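Local structure of putative NAD(P)H-dependent FMN-containing oxidoreductase YwqN (Bacillus subtilis, 1RLI) at residues N18-A23 with V120-G124. The protein is a putative NAD(P)H-dependent oxidoreductase of the SsuE family that probably carries FMN as its redox cofactor. Sequence-based numbering, arbitrary orientation.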
ATOM      1  N   ASN D  18      -6.914   1.476 -24.667  1.00 33.91           N
ATOM      2  CA  ASN D  18      -7.556   2.149 -23.548  1.00 31.74           C
ATOM      3  C   ASN D  18      -6.712   3.256 -22.959  1.00 30.42           C
ATOM      4  O   ASN D  18      -7.235   4.269 -22.495  1.00 29.17           O
ATOM      5  CB  ASN D  18      -7.906   1.141 -22.462  1.00 32.76           C
ATOM      6  CG  ASN D  18      -8.822   0.057 -22.966  1.00 32.70           C
ATOM      7  OD1 ASN D  18      -9.851   0.340 -23.584  1.00 32.41           O
ATOM      8  ND2 ASN D  18      -8.459  -1.192 -22.713  1.00 35.12           N
ATOM      9  N   THR D  19      -5.402   3.053 -22.968  1.00 31.64           N
ATOM     10  CA  THR D  19      -4.479   4.029 -22.436  1.00 31.91           C
ATOM     11  C   THR D  19      -4.498   5.301 -23.278  1.00 30.58           C
ATOM     12  O   THR D  19      -4.535   6.409 -22.742  1.00 27.31           O
ATOM     13  CB  THR D  19      -3.050   3.441 -22.391  1.00 35.36           C
ATOM     14  OG1 THR D  19      -2.996   2.418 -21.384  1.00 37.66           O
ATOM     15  CG2 THR D  19      -2.042   4.511 -22.083  1.00 35.99           C
ATOM     16  N   ASP D  20      -4.464   5.134 -24.596  1.00 30.52           N
ATOM     17  CA  ASP D  20      -4.489   6.278 -25.506  1.00 31.20           C
ATOM     18  C   ASP D  20      -5.776   7.066 -25.339  1.00 27.14           C
ATOM     19  O   ASP D  20      -5.769   8.297 -25.250  1.00 27.90           O
ATOM     20  CB  ASP D  20      -4.401   5.816 -26.962  1.00 34.93           C
ATOM     21  CG  ASP D  20      -3.072   5.184 -27.299  1.00 41.25           C
ATOM     22  OD1 ASP D  20      -2.561   5.460 -28.406  1.00 43.34           O
ATOM     23  OD2 ASP D  20      -2.546   4.408 -26.472  1.00 44.03           O
ATOM     24  N   VAL D  21      -6.882   6.337 -25.312  1.00 27.47           N
ATOM     25  CA  VAL D  21      -8.201   6.932 -25.166  1.00 26.98           C
ATOM     26  C   VAL D  21      -8.325   7.760 -23.891  1.00 24.71           C
ATOM     27  O   VAL D  21      -8.745   8.910 -23.942  1.00 24.98           O
ATOM     28  CB  VAL D  21      -9.300   5.838 -25.182  1.00 27.57           C
ATOM     29  CG1 VAL D  21     -10.655   6.443 -24.848  1.00 30.81           C
ATOM     30  CG2 VAL D  21      -9.344   5.164 -26.556  1.00 29.06           C
ATOM     31  N   LEU D  22      -7.961   7.182 -22.741  1.00 24.57           N
ATOM     32  CA  LEU D  22      -8.071   7.915 -21.490  1.00 24.75           C
ATOM     33  C   LEU D  22      -7.174   9.139 -21.460  1.00 25.69           C
ATOM     34  O   LEU D  22      -7.550  10.172 -20.914  1.00 25.65           O
ATOM     35  CB  LEU D  22      -7.727   7.023 -20.291  1.00 27.29           C
ATOM     36  CG  LEU D  22      -8.851   6.161 -19.725  1.00 28.92           C
ATOM     37  CD1 LEU D  22      -8.369   5.407 -18.482  1.00 28.14           C
ATOM     38  CD2 LEU D  22     -10.027   7.063 -19.368  1.00 25.60           C
ATOM     39  N   ALA D  23      -5.986   9.019 -22.048  1.00 25.87           N
ATOM     40  CA  ALA D  23      -5.054  10.140 -22.062  1.00 29.24           C
ATOM     41  C   ALA D  23      -5.623  11.301 -22.863  1.00 30.12           C
ATOM     42  O   ALA D  23      -5.494  12.459 -22.465  1.00 30.82           O
ATOM     43  CB  ALA D  23      -3.721   9.713 -22.643  1.00 29.27           C
ATOM     44  N   VAL D 120      -0.924  10.203 -13.254  1.00 15.25           N
ATOM     45  CA  VAL D 120      -0.852   8.828 -13.745  1.00 14.28           C
ATOM     46  C   VAL D 120      -2.216   8.347 -14.251  1.00 16.31           C
ATOM     47  O   VAL D 120      -3.236   8.602 -13.621  1.00 15.64           O
ATOM     48  CB  VAL D 120      -0.402   7.846 -12.620  1.00 14.50           C
ATOM     49  CG1 VAL D 120      -0.519   6.394 -13.105  1.00 16.32           C
ATOM     50  CG2 VAL D 120       1.060   8.149 -12.193  1.00 13.55           C
ATOM     51  N   ILE D 121      -2.220   7.659 -15.389  1.00 15.85           N
ATOM     52  CA  ILE D 121      -3.441   7.054 -15.934  1.00 17.25           C
ATOM     53  C   ILE D 121      -3.044   5.586 -16.119  1.00 17.39           C
ATOM     54  O   ILE D 121      -2.093   5.298 -16.848  1.00 18.03           O
ATOM     55  CB  ILE D 121      -3.832   7.635 -17.316  1.00 18.37           C
ATOM     56  CG1 ILE D 121      -4.231   9.107 -17.164  1.00 18.20           C
ATOM     57  CG2 ILE D 121      -4.977   6.828 -17.907  1.00 20.33           C
ATOM     58  CD1 ILE D 121      -4.441   9.810 -18.476  1.00 20.76           C
ATOM     59  N   ALA D 122      -3.743   4.671 -15.450  1.00 15.24           N
ATOM     60  CA  ALA D 122      -3.429   3.247 -15.547  1.00 15.76           C
ATOM     61  C   ALA D 122      -4.706   2.451 -15.774  1.00 17.64           C
ATOM     62  O   ALA D 122      -5.726   2.667 -15.108  1.00 17.64           O
ATOM     63  CB  ALA D 122      -2.725   2.763 -14.270  1.00 19.09           C
ATOM     64  N   VAL D 123      -4.644   1.532 -16.719  1.00 17.78           N
ATOM     65  CA  VAL D 123      -5.813   0.736 -17.055  1.00 18.06           C
ATOM     66  C   VAL D 123      -5.488  -0.731 -16.926  1.00 20.49           C
ATOM     67  O   VAL D 123      -4.475  -1.179 -17.443  1.00 20.08           O
ATOM     68  CB  VAL D 123      -6.262   1.014 -18.512  1.00 21.35           C
ATOM     69  CG1 VAL D 123      -7.518   0.203 -18.832  1.00 21.18           C
ATOM     70  CG2 VAL D 123      -6.517   2.495 -18.704  1.00 23.01           C
ATOM     71  N   GLY D 124      -6.373  -1.472 -16.255  1.00 21.27           N
ATOM     72  CA  GLY D 124      -6.173  -2.899 -16.061  1.00 24.56           C
ATOM     73  C   GLY D 124      -7.498  -3.642 -16.102  1.00 24.95           C
ATOM     74  O   GLY D 124      -8.551  -3.034 -15.932  1.00 23.54           O
TER
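In the flavodoxin-like core, the first turns of helix 18-27 lie on one face of the sheet, with Leu-22 set over Ile-121 and Val-123 of strand 117-124. The axes of 18-23 and 120-124 pass 8.4 Å apart, and helix and strand run in roughly opposed directions, at 143°. Ile-121 and Val-123 point their CB atoms at the helix, whereas Ala-122 between them turns its methyl to the other face.

Leu-22 reaches down between the two strand residues. Its CB sits 3.6 Å from CG2 of Ile-121, and its CD1 presses on CG2 of Val-123 at 3.5 Å, a little tighter than ordinary van der Waals contact. Ile-121 divides its work between two branches: CG2, anti to the backbone N, goes to Leu-22, while CG1, beside that N (chi1 -66°), carries CD1 under the helix backbone, 3.7 Å from CA of Ala-23. With an alanine at Ile-121, both branches would go, and Leu-22 and Ala-23 would probably be left with a gap beneath them.

As in related flavoproteins, this helix follows the first strand, 6-10, through a loop that in such folds commonly cradles the FMN phosphate. In sheet order, strand 74-80 lies between 6-10 and 117-124, and Thr-19 leans on its Ala-78 and Pro-80.

At the start of the helix, Val-123 uses its other methyl: CG1, anti to the backbone N (chi1 -178°), meets CB of Asn-18 at 3.8 Å. No hydrogen bond links the two segments; the amide of Asn-18 turns instead to the loop after the last strand, where OD1 accepts from the backbone N of Ile-164, whose side chain also touches Leu-22.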